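WipB (Legionella pneumophila, PDB 5NNY) is a translocated Ser/Thr phosphatase that targets the host lysosomal nutrient-sensing machinery, represented here by its phosphatase domain. Local coordinates at residues Tyr42-Pro45 with Glu46-Ala49; Gly171-Asn175 with Glu176-Asn180. All blocks are in the same frame, centred on the assembly; numbering follows the deposited sequence.

Interaction 1 (Tyr42-Pro45 with Glu46-Ala49); sequences YTLP and ELQA
The carboxamide of Gln48 meets the backbone carbonyls of Leu44 and Tyr42 with the N-H bonds at its edge. Its NE2 donates to Leu44 O at 2.9 Å, and this acceptor lies in the amide plane; the bond to Tyr42 O, 3.1 Å from NE2, leaves that plane by 20°. The carbonyl plane of Leu44 is used on both faces: Gln48 NE2 comes over one, and Leu47 N, 2.9 Å from Leu44 O, over the other. Beyond these bonds, a water donates to Gln48 OE1 at 2.8 Å and to Tyr42 O, closing a small ring that includes the amide itself. The bend of the Gln48 chain at chi2 (-50°) folds the amide back over the preceding backbone, with CG packed 3.3 Å from Leu44 O. Gln48 N also bonds to Pro45 O, so main chain and side chain of one residue both reach back across the turn. This single 3-10 turn follows the end of helix 32-42. On its apolar side Leu44 CD1 approaches Leu47 CD1 at 4.2 Å, and both leucines rest on Ile71 of helix 64-79, while Glu46 makes a salt bridge with Arg67 of the same helix. Two bonds from NE2 and one water on OE1 fix the rotation of the Gln48 amide, and the carbonyl of Tyr42, in the last helical residue, gains a side-chain donor as the helix gives way to the loop.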
# COMPACT_ATOMS: atom_id res chain seq x y z
N TYR A 42 15.25 -11.12 7.89
CA TYR A 42 14.65 -9.81 8.09
C TYR A 42 15.45 -8.96 9.06
O TYR A 42 15.50 -7.73 8.91
CB TYR A 42 13.18 -9.94 8.57
CG TYR A 42 12.54 -8.58 8.50
CD1 TYR A 42 12.23 -8.02 7.27
CD2 TYR A 42 12.35 -7.80 9.65
CE1 TYR A 42 11.70 -6.72 7.17
CE2 TYR A 42 11.82 -6.51 9.56
CZ TYR A 42 11.51 -5.98 8.31
OH TYR A 42 10.99 -4.70 8.21
N THR A 43 16.12 -9.57 10.05
CA THR A 43 16.85 -8.80 11.05
C THR A 43 18.36 -8.94 10.91
O THR A 43 19.09 -8.70 11.87
CB THR A 43 16.39 -9.16 12.47
OG1 THR A 43 16.63 -10.55 12.74
CG2 THR A 43 14.91 -8.89 12.62
N LEU A 44 18.83 -9.32 9.73
CA LEU A 44 20.27 -9.36 9.47
C LEU A 44 20.87 -8.00 9.77
O LEU A 44 20.41 -6.99 9.23
CB LEU A 44 20.55 -9.74 8.02
CG LEU A 44 20.49 -11.21 7.59
CD1 LEU A 44 20.56 -11.35 6.07
CD2 LEU A 44 21.62 -11.96 8.25
N PRO A 45 21.91 -7.92 10.61
CA PRO A 45 22.53 -6.61 10.88
C PRO A 45 22.92 -5.84 9.63
O PRO A 45 22.76 -4.61 9.60
CB PRO A 45 23.76 -6.98 11.72
CG PRO A 45 23.30 -8.21 12.47
CD PRO A 45 22.39 -8.96 11.53
N GLU A 46 23.43 -6.52 8.59
CA GLU A 46 23.88 -5.79 7.41
C GLU A 46 22.73 -5.12 6.67
O GLU A 46 23.00 -4.23 5.85
CB GLU A 46 24.63 -6.74 6.46
CG GLU A 46 23.80 -7.93 6.03
CD GLU A 46 24.50 -8.76 4.96
OE1 GLU A 46 24.09 -9.93 4.77
OE2 GLU A 46 25.44 -8.25 4.31
N LEU A 47 21.48 -5.46 6.97
CA LEU A 47 20.32 -4.83 6.35
C LEU A 47 19.66 -3.75 7.20
O LEU A 47 18.65 -3.19 6.77
CB LEU A 47 19.26 -5.89 5.99
CG LEU A 47 19.63 -6.96 4.97
CD1 LEU A 47 18.44 -7.93 4.78
CD2 LEU A 47 19.96 -6.33 3.64
N GLN A 48 20.19 -3.46 8.39
CA GLN A 48 19.53 -2.54 9.31
C GLN A 48 20.05 -1.12 9.14
O GLN A 48 21.26 -0.86 9.26
CB GLN A 48 19.72 -3.00 10.77
CG GLN A 48 19.31 -4.45 11.04
CD GLN A 48 17.94 -4.77 10.51
OE1 GLN A 48 16.95 -4.13 10.89
NE2 GLN A 48 17.85 -5.78 9.62
N ALA A 49 19.15 -0.19 8.85
CA ALA A 49 19.54 1.21 8.83
C ALA A 49 19.68 1.72 10.26
O ALA A 49 19.16 1.13 11.21
CB ALA A 49 18.51 2.04 8.06
O HOH W 1 14.54 -5.54 11.02

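Interaction 2 (Gly171-Asn175 with Glu176-Asn180)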
# COMPACT_ATOMS: atom_id res chain seq x y z
N GLY A 171 22.87 -3.76 -8.85
CA GLY A 171 22.68 -4.86 -9.76
C GLY A 171 22.14 -6.13 -9.16
O GLY A 171 22.12 -7.16 -9.84
N ALA A 172 21.69 -6.10 -7.91
CA ALA A 172 21.19 -7.31 -7.25
C ALA A 172 19.70 -7.53 -7.46
O ALA A 172 19.23 -8.67 -7.35
CB ALA A 172 21.49 -7.23 -5.75
N ILE A 173 18.95 -6.47 -7.76
CA ILE A 173 17.52 -6.55 -8.02
C ILE A 173 17.25 -5.84 -9.34
O ILE A 173 17.87 -4.82 -9.64
CB ILE A 173 16.69 -5.92 -6.87
CG1 ILE A 173 16.87 -6.73 -5.59
CG2 ILE A 173 15.19 -5.81 -7.22
CD1 ILE A 173 16.16 -6.13 -4.38
N SER A 174 16.34 -6.39 -10.15
CA SER A 174 16.06 -5.81 -11.46
C SER A 174 14.86 -4.88 -11.43
O SER A 174 13.87 -5.13 -10.73
CB SER A 174 15.82 -6.91 -12.50
OG SER A 174 14.54 -7.50 -12.36
N ASN A 175 14.95 -3.79 -12.19
CA ASN A 175 13.76 -2.97 -12.43
C ASN A 175 12.63 -3.80 -13.01
O ASN A 175 11.47 -3.61 -12.64
CB ASN A 175 14.07 -1.81 -13.38
CG ASN A 175 14.89 -0.72 -12.73
OD1 ASN A 175 14.59 -0.25 -11.63
ND2 ASN A 175 15.94 -0.32 -13.42
N GLU A 176 12.94 -4.72 -13.93
CA GLU A 176 11.86 -5.45 -14.59
C GLU A 176 11.06 -6.29 -13.60
O GLU A 176 9.83 -6.37 -13.69
CB GLU A 176 12.38 -6.33 -15.74
CG GLU A 176 13.30 -5.67 -16.83
CD GLU A 176 12.91 -4.26 -17.35
OE1 GLU A 176 13.68 -3.72 -18.18
OE2 GLU A 176 11.86 -3.68 -16.97
N GLU A 177 11.73 -6.94 -12.64
CA GLU A 177 10.99 -7.70 -11.63
C GLU A 177 10.08 -6.79 -10.82
O GLU A 177 8.90 -7.09 -10.62
CB GLU A 177 11.96 -8.44 -10.70
CG GLU A 177 11.25 -9.08 -9.51
CD GLU A 177 12.02 -10.24 -8.87
OE1 GLU A 177 13.25 -10.12 -8.66
OE2 GLU A 177 11.36 -11.27 -8.59
N VAL A 178 10.61 -5.66 -10.35
CA VAL A 178 9.82 -4.75 -9.53
C VAL A 178 8.63 -4.24 -10.33
O VAL A 178 7.49 -4.22 -9.84
CB VAL A 178 10.70 -3.59 -9.02
CG1 VAL A 178 9.84 -2.56 -8.26
CG2 VAL A 178 11.80 -4.12 -8.14
N LEU A 179 8.89 -3.80 -11.57
CA LEU A 179 7.82 -3.28 -12.42
C LEU A 179 6.79 -4.36 -12.75
O LEU A 179 5.59 -4.07 -12.79
CB LEU A 179 8.40 -2.67 -13.69
CG LEU A 179 9.15 -1.35 -13.50
CD1 LEU A 179 10.02 -1.01 -14.73
CD2 LEU A 179 8.15 -0.22 -13.15
N ASN A 180 7.23 -5.59 -12.99
CA ASN A 180 6.24 -6.64 -13.24
C ASN A 180 5.32 -6.81 -12.05
O ASN A 180 4.10 -6.92 -12.21
CB ASN A 180 6.91 -7.97 -13.59
CG ASN A 180 5.89 -9.10 -13.72
OD1 ASN A 180 5.28 -9.28 -14.77
ND2 ASN A 180 5.69 -9.84 -12.65
O HOH W 2 15.26 -8.90 -9.42
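The hydroxyl of Ser174 caps the start of helix 175-186, where OG accepts from Glu177 N at 2.9 Å with an N-H...O angle of 158°. A first torsion of 75° sets OG between the serine's own backbone N and carbonyl carbon, from where it also lies 3.2 Å from Glu177 CB. The glutamate chain runs out extended on this side, and a water bridges its OE1 to Ser174 N, accepting from the latter at 2.8 Å. Its carboxylate is further held by Tyr106 and Lys110 of helix 105-117. This is a classical N-cap: Ser174 satisfies an amide of the first helical turn, just after Gly171 has ended helix 159-169 in a Schellman motif. On the apolar side the side chains of Ile173 and Val178 meet at a slant, their CG2 methyls 3.9 Å apart, a hydrophobic staple between the residue before the N-cap and the fourth after it. The backbone of the same valine adds a weak bond, Val178 N to Ser174 O. Leu179 lays its side chain alongside the carbonyl of Asn175, with CG 3.4 Å from Asn175 O, while Leu179 N approaches the same oxygen nearly end-on to the C=O bond, at 2.8 Å.

How the interactions relate
From the N terminus, the chain first reaches interaction 1, where helix 32-42 ends and a short turn opens the loop leading to helix 64-79. Only much later, after helix 159-169, does interaction 2 begin helix 175-186. Each closes a turn of adjoining residues, and they follow in series, neither nesting nor crossing. The centres of interactions 1 and 2 are about 21 Å apart, and the nearest atoms of interactions 1 and 2 are about 9 Å apart, without touching. What joins them is the pair of helices 64-79 and 105-117: Leu47 packs on Ile71 and Phe107, whereas Ala172 reaches Leu68 and Val178 reaches Leu109. One contact thus handles a helix exit, the other a helix entry, against shared helical neighbours.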